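Local coordinates for protein pinoresinol-lariciresinol reductase (Thuja plicata, PDB 1QYD) that reduces pinoresinol to lariciresinol and then lariciresinol to secoisolariciresinol with NADPH, two successive steps of lignan biosynthesis, at residues 23-28 with 55-60; 79-84 with 203-208; 118-123 with 215-220. All coordinates share one frame; numbering follows the deposited sequence.

Contact 1 (23-28 with 55-60)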
ATOM      1  N   ALA A  23      30.002   0.027   7.096  1.00 17.33           N
ATOM      2  CA  ALA A  23      30.660  -1.261   6.932  1.00 16.97           C
ATOM      3  C   ALA A  23      31.468  -1.294   5.640  1.00 20.20           C
ATOM      4  O   ALA A  23      32.634  -1.674   5.664  1.00 23.95           O
ATOM      5  CB  ALA A  23      29.628  -2.381   6.884  1.00 16.41           C
ATOM      6  N   SER A  24      30.856  -0.861   4.523  1.00 16.34           N
ATOM      7  CA  SER A  24      31.479  -0.717   3.223  1.00  7.72           C
ATOM      8  C   SER A  24      32.808   0.004   3.294  1.00 13.51           C
ATOM      9  O   SER A  24      33.884  -0.517   2.990  1.00 15.86           O
ATOM     10  CB  SER A  24      30.570   0.059   2.343  1.00 12.06           C
ATOM     11  OG  SER A  24      29.616  -0.683   1.624  1.00 20.31           O
ATOM     12  N   ILE A  25      32.700   1.240   3.798  1.00 18.47           N
ATOM     13  CA  ILE A  25      33.840   2.120   3.926  1.00 17.09           C
ATOM     14  C   ILE A  25      34.854   1.411   4.815  1.00 17.04           C
ATOM     15  O   ILE A  25      35.879   1.019   4.269  1.00 22.19           O
ATOM     16  CB  ILE A  25      33.276   3.494   4.446  1.00 14.00           C
ATOM     17  CG1 ILE A  25      32.262   4.055   3.437  1.00 12.00           C
ATOM     18  CG2 ILE A  25      34.359   4.549   4.523  1.00 10.51           C
ATOM     19  CD1 ILE A  25      31.614   5.427   3.775  1.00 14.29           C
ATOM     20  N   SER A  26      34.596   1.035   6.069  1.00 23.60           N
ATOM     21  CA  SER A  26      35.593   0.341   6.902  1.00 26.70           C
ATOM     22  C   SER A  26      36.111  -1.042   6.472  1.00 28.41           C
ATOM     23  O   SER A  26      37.155  -1.460   6.975  1.00 30.53           O
ATOM     24  CB  SER A  26      35.069   0.220   8.357  1.00 25.01           C
ATOM     25  OG  SER A  26      33.768  -0.326   8.469  1.00 23.41           O
ATOM     26  N   LEU A  27      35.446  -1.791   5.570  1.00 26.68           N
ATOM     27  CA  LEU A  27      35.960  -3.071   5.088  1.00 22.68           C
ATOM     28  C   LEU A  27      36.540  -2.933   3.694  1.00 23.23           C
ATOM     29  O   LEU A  27      36.555  -3.897   2.931  1.00 24.08           O
ATOM     30  CB  LEU A  27      34.873  -4.137   5.034  1.00 19.28           C
ATOM     31  CG  LEU A  27      34.403  -4.703   6.335  1.00 17.03           C
ATOM     32  CD1 LEU A  27      33.226  -5.616   6.079  1.00  6.10           C
ATOM     33  CD2 LEU A  27      35.567  -5.404   7.015  1.00 14.86           C
ATOM     34  N   GLY A  28      36.994  -1.723   3.340  1.00 21.94           N
ATOM     35  CA  GLY A  28      37.707  -1.481   2.100  1.00 21.45           C
ATOM     36  C   GLY A  28      36.889  -1.216   0.843  1.00 23.55           C
ATOM     37  O   GLY A  28      37.523  -1.000  -0.190  1.00 31.38           O
ATOM     38  N   LEU A  55      34.252  10.683   4.903  1.00 21.96           N
ATOM     39  CA  LEU A  55      34.851   9.377   5.136  1.00 22.39           C
ATOM     40  C   LEU A  55      35.377   8.775   3.846  1.00 21.30           C
ATOM     41  O   LEU A  55      36.224   7.876   3.868  1.00 23.26           O
ATOM     42  CB  LEU A  55      33.868   8.395   5.691  1.00 22.44           C
ATOM     43  CG  LEU A  55      33.567   8.531   7.138  1.00 23.90           C
ATOM     44  CD1 LEU A  55      32.431   7.576   7.470  1.00 29.65           C
ATOM     45  CD2 LEU A  55      34.845   8.286   7.946  1.00 17.15           C
ATOM     46  N   GLY A  56      34.845   9.256   2.717  1.00 15.18           N
ATOM     47  CA  GLY A  56      35.368   8.844   1.441  1.00 10.29           C
ATOM     48  C   GLY A  56      34.280   8.377   0.517  1.00 11.17           C
ATOM     49  O   GLY A  56      34.565   7.859  -0.564  1.00 19.89           O
ATOM     50  N   ALA A  57      33.025   8.519   0.910  1.00  7.95           N
ATOM     51  CA  ALA A  57      31.950   8.130   0.022  1.00 14.73           C
ATOM     52  C   ALA A  57      31.729   9.181  -1.040  1.00 23.16           C
ATOM     53  O   ALA A  57      31.992  10.388  -0.880  1.00 31.37           O
ATOM     54  CB  ALA A  57      30.626   7.976   0.741  1.00 10.66           C
ATOM     55  N   LYS A  58      31.223   8.633  -2.144  1.00 22.00           N
ATOM     56  CA  LYS A  58      30.841   9.413  -3.303  1.00 18.51           C
ATOM     57  C   LYS A  58      29.318   9.521  -3.264  1.00 19.52           C
ATOM     58  O   LYS A  58      28.675   8.499  -3.031  1.00 24.10           O
ATOM     59  CB  LYS A  58      31.394   8.655  -4.506  1.00 15.19           C
ATOM     60  CG  LYS A  58      32.920   8.780  -4.496  1.00 15.60           C
ATOM     61  CD  LYS A  58      33.610   7.905  -5.533  1.00 18.26           C
ATOM     62  CE  LYS A  58      35.118   8.108  -5.373  1.00 25.28           C
ATOM     63  NZ  LYS A  58      35.891   7.082  -6.055  1.00 23.39           N
ATOM     64  N   LEU A  59      28.712  10.711  -3.417  1.00 16.62           N
ATOM     65  CA  LEU A  59      27.253  10.906  -3.394  1.00 18.47           C
ATOM     66  C   LEU A  59      26.600  11.145  -4.761  1.00 19.95           C
ATOM     67  O   LEU A  59      26.986  12.041  -5.526  1.00 29.10           O
ATOM     68  CB  LEU A  59      26.841  12.098  -2.504  1.00 19.09           C
ATOM     69  CG  LEU A  59      27.265  12.253  -1.026  1.00 21.10           C
ATOM     70  CD1 LEU A  59      26.719  13.575  -0.546  1.00 23.39           C
ATOM     71  CD2 LEU A  59      26.723  11.172  -0.127  1.00 12.07           C
ATOM     72  N   ILE A  60      25.547  10.365  -5.053  1.00 16.00           N
ATOM     73  CA  ILE A  60      24.844  10.371  -6.319  1.00 11.17           C
ATOM     74  C   ILE A  60      23.484  10.965  -6.099  1.00 11.06           C
ATOM     75  O   ILE A  60      22.596  10.310  -5.585  1.00 14.27           O
ATOM     76  CB  ILE A  60      24.761   8.886  -6.892  1.00 14.48           C
ATOM     77  CG1 ILE A  60      26.133   8.434  -7.389  1.00 13.66           C
ATOM     78  CG2 ILE A  60      23.876   8.759  -8.133  1.00 11.17           C
ATOM     79  CD1 ILE A  60      27.114   7.953  -6.327  1.00 14.82           C
TER

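Contact 2 (79-84 with 203-208)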
ATOM      1  N   VAL A  79      28.514  -4.189  -7.035  1.00 15.94           N
ATOM      2  CA  VAL A  79      27.410  -4.588  -6.194  1.00  9.60           C
ATOM      3  C   VAL A  79      26.465  -3.408  -6.002  1.00  6.20           C
ATOM      4  O   VAL A  79      26.879  -2.266  -6.159  1.00  9.32           O
ATOM      5  CB  VAL A  79      28.005  -5.084  -4.870  1.00 12.91           C
ATOM      6  CG1 VAL A  79      26.899  -5.792  -4.100  1.00  6.02           C
ATOM      7  CG2 VAL A  79      29.197  -6.047  -5.105  1.00  7.55           C
ATOM      8  N   VAL A  80      25.164  -3.647  -5.816  1.00  7.01           N
ATOM      9  CA  VAL A  80      24.159  -2.653  -5.410  1.00  8.42           C
ATOM     10  C   VAL A  80      23.394  -3.248  -4.205  1.00 14.87           C
ATOM     11  O   VAL A  80      22.875  -4.374  -4.205  1.00 15.45           O
ATOM     12  CB  VAL A  80      23.141  -2.314  -6.545  1.00  7.57           C
ATOM     13  CG1 VAL A  80      22.809  -3.566  -7.319  1.00  7.95           C
ATOM     14  CG2 VAL A  80      21.828  -1.752  -5.974  1.00  2.00           C
ATOM     15  N   ILE A  81      23.365  -2.479  -3.118  1.00 13.29           N
ATOM     16  CA  ILE A  81      22.681  -2.888  -1.906  1.00  7.74           C
ATOM     17  C   ILE A  81      21.519  -1.948  -1.679  1.00  5.72           C
ATOM     18  O   ILE A  81      21.712  -0.741  -1.648  1.00  8.71           O
ATOM     19  CB  ILE A  81      23.673  -2.843  -0.720  1.00  5.92           C
ATOM     20  CG1 ILE A  81      24.785  -3.833  -0.940  1.00  2.05           C
ATOM     21  CG2 ILE A  81      22.985  -3.289   0.569  1.00 13.43           C
ATOM     22  CD1 ILE A  81      25.867  -3.643   0.121  1.00 11.68           C
ATOM     23  N   SER A  82      20.300  -2.452  -1.611  1.00  3.49           N
ATOM     24  CA  SER A  82      19.182  -1.610  -1.255  1.00  2.00           C
ATOM     25  C   SER A  82      18.748  -1.736   0.205  1.00  6.86           C
ATOM     26  O   SER A  82      18.363  -2.819   0.651  1.00 11.99           O
ATOM     27  CB  SER A  82      18.031  -1.952  -2.144  1.00  3.12           C
ATOM     28  OG  SER A  82      16.790  -1.477  -1.621  1.00  2.00           O
ATOM     29  N   ALA A  83      18.759  -0.652   0.985  1.00  9.82           N
ATOM     30  CA  ALA A  83      18.260  -0.665   2.369  1.00  9.83           C
ATOM     31  C   ALA A  83      17.061   0.257   2.479  1.00 11.58           C
ATOM     32  O   ALA A  83      16.809   0.915   3.488  1.00 15.44           O
ATOM     33  CB  ALA A  83      19.340  -0.187   3.324  1.00  2.00           C
ATOM     34  N   LEU A  84      16.307   0.294   1.373  1.00 17.10           N
ATOM     35  CA  LEU A  84      15.117   1.117   1.187  1.00 20.73           C
ATOM     36  C   LEU A  84      13.927   0.699   2.022  1.00 27.27           C
ATOM     37  O   LEU A  84      13.275  -0.288   1.676  1.00 33.45           O
ATOM     38  CB  LEU A  84      14.710   1.111  -0.321  1.00 18.61           C
ATOM     39  CG  LEU A  84      15.362   2.211  -1.193  1.00 14.20           C
ATOM     40  CD1 LEU A  84      15.133   2.054  -2.695  1.00  2.00           C
ATOM     41  CD2 LEU A  84      14.764   3.511  -0.689  1.00 10.68           C
ATOM     42  N   TYR A 203      28.379  -8.276   8.259  1.00 14.99           N
ATOM     43  CA  TYR A 203      28.105  -9.523   7.587  1.00 14.73           C
ATOM     44  C   TYR A 203      27.517  -9.333   6.191  1.00 23.38           C
ATOM     45  O   TYR A 203      27.618 -10.272   5.386  1.00 27.58           O
ATOM     46  CB  TYR A 203      27.134 -10.376   8.421  1.00 14.82           C
ATOM     47  CG  TYR A 203      27.779 -11.085   9.597  1.00 14.51           C
ATOM     48  CD1 TYR A 203      27.210 -10.993  10.878  1.00 15.42           C
ATOM     49  CD2 TYR A 203      28.966 -11.792   9.400  1.00 16.95           C
ATOM     50  CE1 TYR A 203      27.828 -11.597  11.965  1.00  8.22           C
ATOM     51  CE2 TYR A 203      29.584 -12.396  10.484  1.00 15.03           C
ATOM     52  CZ  TYR A 203      29.015 -12.289  11.754  1.00 13.98           C
ATOM     53  OH  TYR A 203      29.685 -12.858  12.813  1.00 17.45           O
ATOM     54  N   THR A 204      26.858  -8.193   5.865  1.00 23.90           N
ATOM     55  CA  THR A 204      26.362  -8.040   4.508  1.00 21.26           C
ATOM     56  C   THR A 204      27.489  -7.562   3.615  1.00 21.49           C
ATOM     57  O   THR A 204      27.452  -7.942   2.447  1.00 25.86           O
ATOM     58  CB  THR A 204      25.180  -7.036   4.337  1.00 21.76           C
ATOM     59  OG1 THR A 204      25.617  -5.785   4.781  1.00 29.00           O
ATOM     60  CG2 THR A 204      23.975  -7.385   5.140  1.00 17.83           C
ATOM     61  N   ILE A 205      28.506  -6.799   4.068  1.00 14.53           N
ATOM     62  CA  ILE A 205      29.564  -6.435   3.147  1.00 14.07           C
ATOM     63  C   ILE A 205      30.553  -7.580   2.916  1.00 16.72           C
ATOM     64  O   ILE A 205      31.282  -7.608   1.915  1.00 19.55           O
ATOM     65  CB  ILE A 205      30.223  -5.131   3.675  1.00  5.01           C
ATOM     66  CG1 ILE A 205      29.398  -4.002   3.131  1.00  4.14           C
ATOM     67  CG2 ILE A 205      31.596  -4.829   3.138  1.00  2.00           C
ATOM     68  CD1 ILE A 205      28.050  -3.834   3.850  1.00 19.27           C
ATOM     69  N   LYS A 206      30.545  -8.566   3.819  1.00 15.55           N
ATOM     70  CA  LYS A 206      31.307  -9.802   3.645  1.00 15.16           C
ATOM     71  C   LYS A 206      30.598 -10.862   2.762  1.00 13.42           C
ATOM     72  O   LYS A 206      31.254 -11.761   2.245  1.00  8.41           O
ATOM     73  CB  LYS A 206      31.610 -10.398   5.021  1.00 16.63           C
ATOM     74  CG  LYS A 206      32.497  -9.469   5.845  1.00 12.31           C
ATOM     75  CD  LYS A 206      33.317 -10.271   6.827  1.00  5.00           C
ATOM     76  CE  LYS A 206      34.365  -9.330   7.345  1.00  2.00           C
ATOM     77  NZ  LYS A 206      35.563 -10.040   7.685  1.00  2.00           N
ATOM     78  N   SER A 207      29.265 -10.820   2.569  1.00  9.97           N
ATOM     79  CA  SER A 207      28.580 -11.704   1.656  1.00  9.09           C
ATOM     80  C   SER A 207      28.850 -11.313   0.201  1.00 18.92           C
ATOM     81  O   SER A 207      29.093 -12.167  -0.643  1.00 22.34           O
ATOM     82  CB  SER A 207      27.083 -11.658   1.883  1.00  2.00           C
ATOM     83  OG  SER A 207      26.509 -10.361   1.778  1.00  2.00           O
ATOM     84  N   ILE A 208      28.809  -9.988   0.007  1.00 23.34           N
ATOM     85  CA  ILE A 208      28.884  -9.188  -1.200  1.00 23.41           C
ATOM     86  C   ILE A 208      29.533  -9.772  -2.423  1.00 25.06           C
ATOM     87  O   ILE A 208      28.922  -9.821  -3.490  1.00 27.47           O
ATOM     88  CB  ILE A 208      29.535  -7.855  -0.734  1.00 25.38           C
ATOM     89  CG1 ILE A 208      28.386  -6.936  -0.442  1.00 24.65           C
ATOM     90  CG2 ILE A 208      30.435  -7.169  -1.736  1.00 25.15           C
ATOM     91  CD1 ILE A 208      28.822  -5.467  -0.204  1.00 34.25           C
TER

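Contact 3 (118-123 with 215-220)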
ATOM      1  N   GLY A 118      15.400  -8.864   7.862  1.00 22.91           N
ATOM      2  CA  GLY A 118      14.365  -9.294   8.789  1.00 24.88           C
ATOM      3  C   GLY A 118      14.008 -10.782   8.679  1.00 28.05           C
ATOM      4  O   GLY A 118      14.849 -11.639   8.421  1.00 23.70           O
ATOM      5  N   MET A 119      12.713 -11.053   8.869  1.00 29.46           N
ATOM      6  CA  MET A 119      12.103 -12.372   8.946  1.00 32.61           C
ATOM      7  C   MET A 119      12.194 -13.457   7.869  1.00 38.92           C
ATOM      8  O   MET A 119      12.034 -14.645   8.193  1.00 44.59           O
ATOM      9  CB  MET A 119      10.623 -12.233   9.206  1.00 31.52           C
ATOM     10  CG  MET A 119      10.258 -11.644  10.545  1.00 37.74           C
ATOM     11  SD  MET A 119       8.522 -11.982  10.940  1.00 41.71           S
ATOM     12  CE  MET A 119       8.837 -13.113  12.257  1.00 37.90           C
ATOM     13  N   ASP A 120      12.404 -13.065   6.605  1.00 35.84           N
ATOM     14  CA  ASP A 120      12.462 -13.887   5.389  1.00 31.09           C
ATOM     15  C   ASP A 120      11.085 -14.220   4.799  1.00 30.03           C
ATOM     16  O   ASP A 120      10.459 -15.235   5.122  1.00 32.64           O
ATOM     17  CB  ASP A 120      13.228 -15.214   5.606  1.00 26.30           C
ATOM     18  CG  ASP A 120      13.521 -16.034   4.347  1.00 27.83           C
ATOM     19  OD1 ASP A 120      14.414 -16.871   4.374  1.00 29.99           O
ATOM     20  OD2 ASP A 120      12.879 -15.875   3.323  1.00 26.33           O
ATOM     21  N   PRO A 121      10.666 -13.420   3.795  1.00 27.35           N
ATOM     22  CA  PRO A 121       9.355 -13.460   3.187  1.00 22.46           C
ATOM     23  C   PRO A 121       8.832 -14.757   2.616  1.00 22.23           C
ATOM     24  O   PRO A 121       7.652 -15.063   2.805  1.00 23.34           O
ATOM     25  CB  PRO A 121       9.421 -12.368   2.160  1.00 20.38           C
ATOM     26  CG  PRO A 121      10.873 -12.267   1.839  1.00 22.91           C
ATOM     27  CD  PRO A 121      11.425 -12.305   3.229  1.00 22.10           C
ATOM     28  N   ASP A 122       9.635 -15.543   1.912  1.00 21.71           N
ATOM     29  CA  ASP A 122       9.043 -16.754   1.391  1.00 28.20           C
ATOM     30  C   ASP A 122       9.293 -17.985   2.246  1.00 32.79           C
ATOM     31  O   ASP A 122       9.225 -19.122   1.769  1.00 32.47           O
ATOM     32  CB  ASP A 122       9.518 -16.952  -0.047  1.00 18.62           C
ATOM     33  CG  ASP A 122      10.999 -17.008  -0.285  1.00 19.76           C
ATOM     34  OD1 ASP A 122      11.397 -16.588  -1.360  1.00 19.23           O
ATOM     35  OD2 ASP A 122      11.749 -17.472   0.570  1.00 22.70           O
ATOM     36  N   ILE A 123       9.622 -17.711   3.530  1.00 39.20           N
ATOM     37  CA  ILE A 123       9.656 -18.750   4.555  1.00 42.00           C
ATOM     38  C   ILE A 123       8.279 -18.542   5.161  1.00 45.78           C
ATOM     39  O   ILE A 123       7.975 -17.726   6.039  1.00 43.58           O
ATOM     40  CB  ILE A 123      10.797 -18.537   5.599  1.00 41.31           C
ATOM     41  CG1 ILE A 123      12.022 -19.326   5.117  1.00 41.32           C
ATOM     42  CG2 ILE A 123      10.418 -19.017   7.009  1.00 37.04           C
ATOM     43  CD1 ILE A 123      11.934 -20.877   5.102  1.00 39.95           C
ATOM     44  N   ASN A 215      22.983 -16.407  -5.003  1.00 27.99           N
ATOM     45  CA  ASN A 215      21.581 -16.793  -5.162  1.00 27.82           C
ATOM     46  C   ASN A 215      20.949 -17.475  -3.952  1.00 28.94           C
ATOM     47  O   ASN A 215      19.764 -17.819  -3.939  1.00 32.93           O
ATOM     48  CB  ASN A 215      21.403 -17.697  -6.413  1.00 27.30           C
ATOM     49  CG  ASN A 215      21.640 -16.995  -7.759  1.00 24.79           C
ATOM     50  OD1 ASN A 215      21.231 -15.866  -8.026  1.00 18.47           O
ATOM     51  ND2 ASN A 215      22.303 -17.668  -8.688  1.00 26.90           N
ATOM     52  N   LYS A 216      21.763 -17.590  -2.899  1.00 28.72           N
ATOM     53  CA  LYS A 216      21.428 -18.132  -1.600  1.00 23.43           C
ATOM     54  C   LYS A 216      20.923 -17.075  -0.610  1.00 23.20           C
ATOM     55  O   LYS A 216      21.255 -15.881  -0.701  1.00 18.97           O
ATOM     56  CB  LYS A 216      22.662 -18.808  -1.030  1.00 18.25           C
ATOM     57  CG  LYS A 216      23.033 -20.179  -1.578  1.00 23.95           C
ATOM     58  CD  LYS A 216      24.125 -20.757  -0.683  1.00 23.60           C
ATOM     59  CE  LYS A 216      24.415 -22.248  -0.884  1.00 30.16           C
ATOM     60  NZ  LYS A 216      25.552 -22.722  -0.107  1.00 18.67           N
ATOM     61  N   THR A 217      20.092 -17.535   0.359  1.00 26.28           N
ATOM     62  CA  THR A 217      19.591 -16.681   1.449  1.00 20.52           C
ATOM     63  C   THR A 217      20.631 -16.738   2.562  1.00 23.23           C
ATOM     64  O   THR A 217      21.134 -17.816   2.882  1.00 25.12           O
ATOM     65  CB  THR A 217      18.211 -17.160   1.995  1.00 15.57           C
ATOM     66  OG1 THR A 217      17.289 -17.160   0.886  1.00 11.95           O
ATOM     67  CG2 THR A 217      17.657 -16.244   3.081  1.00  7.40           C
ATOM     68  N   MET A 218      21.026 -15.582   3.119  1.00 22.34           N
ATOM     69  CA  MET A 218      22.039 -15.532   4.158  1.00 16.12           C
ATOM     70  C   MET A 218      21.370 -15.213   5.462  1.00 12.49           C
ATOM     71  O   MET A 218      20.920 -14.089   5.660  1.00 20.39           O
ATOM     72  CB  MET A 218      23.084 -14.457   3.873  1.00 14.29           C
ATOM     73  CG  MET A 218      24.168 -14.573   4.919  1.00  8.15           C
ATOM     74  SD  MET A 218      25.189 -13.101   5.016  1.00 14.91           S
ATOM     75  CE  MET A 218      26.668 -13.975   4.753  1.00  2.00           C
ATOM     76  N   TYR A 219      21.273 -16.211   6.336  1.00 14.29           N
ATOM     77  CA  TYR A 219      20.703 -16.059   7.670  1.00  9.72           C
ATOM     78  C   TYR A 219      21.797 -15.652   8.655  1.00  9.42           C
ATOM     79  O   TYR A 219      22.930 -16.122   8.580  1.00 12.36           O
ATOM     80  CB  TYR A 219      20.083 -17.375   8.139  1.00  2.00           C
ATOM     81  CG  TYR A 219      18.889 -17.890   7.335  1.00  5.42           C
ATOM     82  CD1 TYR A 219      17.674 -17.216   7.381  1.00  7.27           C
ATOM     83  CD2 TYR A 219      18.993 -19.044   6.555  1.00  7.37           C
ATOM     84  CE1 TYR A 219      16.578 -17.697   6.654  1.00  9.95           C
ATOM     85  CE2 TYR A 219      17.905 -19.524   5.828  1.00  2.00           C
ATOM     86  CZ  TYR A 219      16.702 -18.849   5.882  1.00  3.82           C
ATOM     87  OH  TYR A 219      15.611 -19.322   5.177  1.00  9.90           O
ATOM     88  N   ILE A 220      21.555 -14.701   9.553  1.00 11.77           N
ATOM     89  CA  ILE A 220      22.524 -14.423  10.600  1.00  4.76           C
ATOM     90  C   ILE A 220      21.769 -15.042  11.775  1.00  9.23           C
ATOM     91  O   ILE A 220      20.612 -14.697  12.088  1.00  3.15           O
ATOM     92  CB  ILE A 220      22.733 -12.923  10.800  1.00  2.00           C
ATOM     93  CG1 ILE A 220      22.982 -12.158   9.504  1.00  2.00           C
ATOM     94  CG2 ILE A 220      23.960 -12.809  11.686  1.00  7.96           C
ATOM     95  CD1 ILE A 220      23.482 -10.707   9.620  1.00  2.00           C
TER

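Contact 1 (23-28 with 55-60)
Ile25 lies across Leu55 at about a right angle and meets it near the root of the side chain. Its branch methyl CG2 is 4.0 Å from Leu55 CB. The same methyl sits 3.9 Å from the carbonyl oxygen, Leu55 O. The end methyl CD1 of Ile25 also borders Leu55 CB, and it reaches further along the 55-60 segment, to 4.1 Å from Ala57 CB. The torsions set this up. CG2 stands opposite the backbone N and CG1 beside it (chi1 -60°), and the CG1 arm is then fully extended (chi2 -179°). One isoleucine therefore spans two residues of the loop. Gly56 lies between them and brings the backbone nearest, its CA 7.3 Å from Ile25 CA. It has a positive phi (129°) where the loop turns toward strand 58-60. No hydrogen bond crosses the contact, and the side chains that meet are apolar. Just past Ile25 the helix ends in a Schellman motif with Gly28 as the C-prime residue. Gly28 N bonds to Ile25 O at 3.1 Å. The arrangement is a helix end packed on the loop that enters an edge strand of a parallel, Rossmann-type sheet. It joins the C-terminal end of helix 17-26 to the turn between helix 43-53 and strand 58-60. Strand 58-60 runs beside strand 31-34, and Ile25 also touches Thr31 of that neighbour.

Contact 2 (79-84 with 203-208)
Ile81 and Ile208 meet through their end methyls, with CD1 of Ile81 3.5 Å from CD1 of Ile208. The two side chains cross at about a right angle. Ile208 also turns its branch methyl to Val79, where CG2 of Val79 lies 3.8 Å from CG2 of Ile208. Its CG1 is 4.1 Å from Val79 CG1, so both methyls of the valine take part. Val79 and Ile81 are alternate residues of strand 79-82 and point to the same side of it. Ile208 is laid over both. Ile205, three residues earlier, adds a looser touch, its CD1 4.3 Å from Ile81 CD1. The extended arm of Ile81 (chi2 172°) carries its end methyl to both isoleucines. All four residues are buried, and no hydrogen bond crosses between the segments.

Further out, Ser207 OG bonds to Thr204 O at 2.7 Å, near the C-terminal end of helix 197-207. Ser207 O in turn accepts a bond from Thr213 OG1. Ile208 also touches Val7 on the adjoining strand 7-10, while Ile205 packs on Ile20, Ala23 and Ser24 of helix 17-26. On the strand side, Val79 and Ile81 bond through their backbones to Leu8 of strand 7-10. This is a helix packed on one face of a parallel Rossmann-type sheet, in the NADP-binding fold of the NmrA family.

Contact 3 (118-123 with 215-220)
Asp120 reaches over to the phenol end of Tyr219. Its OD1 lies 2.8 Å from Tyr219 OH in a weak hydrogen bond donated by the tyrosine. The same oxygen is 3.3 Å from Tyr219 CE1, so it lies close to the ring as well as to the hydroxyl. The approach to the ring is oblique. The carboxylate and ring planes are 37° apart, and the two side chains cross at about a right angle. The CB of Asp120 points toward the strand, and CG stands opposite the backbone N (chi1 -171°), which carries OD1 to the phenol. Thr217 comes from the strand itself. Its methyl CG2 is 3.5 Å from Asp120 OD1 and also lies over one face of the Tyr219 ring, 3.9 Å above the plane and offset toward the rim. Ile123 brings an apolar group to the hydroxyl, with CG1 3.6 Å from Tyr219 OH. The loop is folded by a type I beta turn from Asp120 to Ile123, closed by Ile123 N to Asp120 O at 3.1 Å.

The strongest polar partner of Asp120 is Arg142, which forms salt bridges to OD2 of Asp120 and OD2 of Asp122. Arg142 is inferred to bind NADP(+), so Asp120 may position it as a second-shell residue, with one carboxylate oxygen toward the phenol and the other engaged by the arginine. The contact joins the loop between strand 111-113 and helix 133-147 to strand 217-219. That strand is central in a three-stranded parallel sheet, between strands 154-156 and 290-292. Helix 133-147 touches the contact through Arg142, which packs on Thr217.

Contacts 1 and 2 both reach the five-stranded parallel sheet, with centres about 13 Å apart. Contact 1 involves its outermost strand 58-60, and contact 2 its strand 79-82. They touch where Ala23, Ser24 and Leu27 pack on Ile205, joining the end of helix 17-26 and the residue after it to helix 197-207. The centre of contact 3 is about 13 Å from that of contact 2 and about 26 Å from that of contact 1. Contact 3 ties the loop after strand 111-113 to strand 217-219 of the three-stranded sheet. Contact 1 closes before the others open, while the segments of contacts 2 and 3 alternate. Helix 197-207 thus packs against both sheets of the reductase.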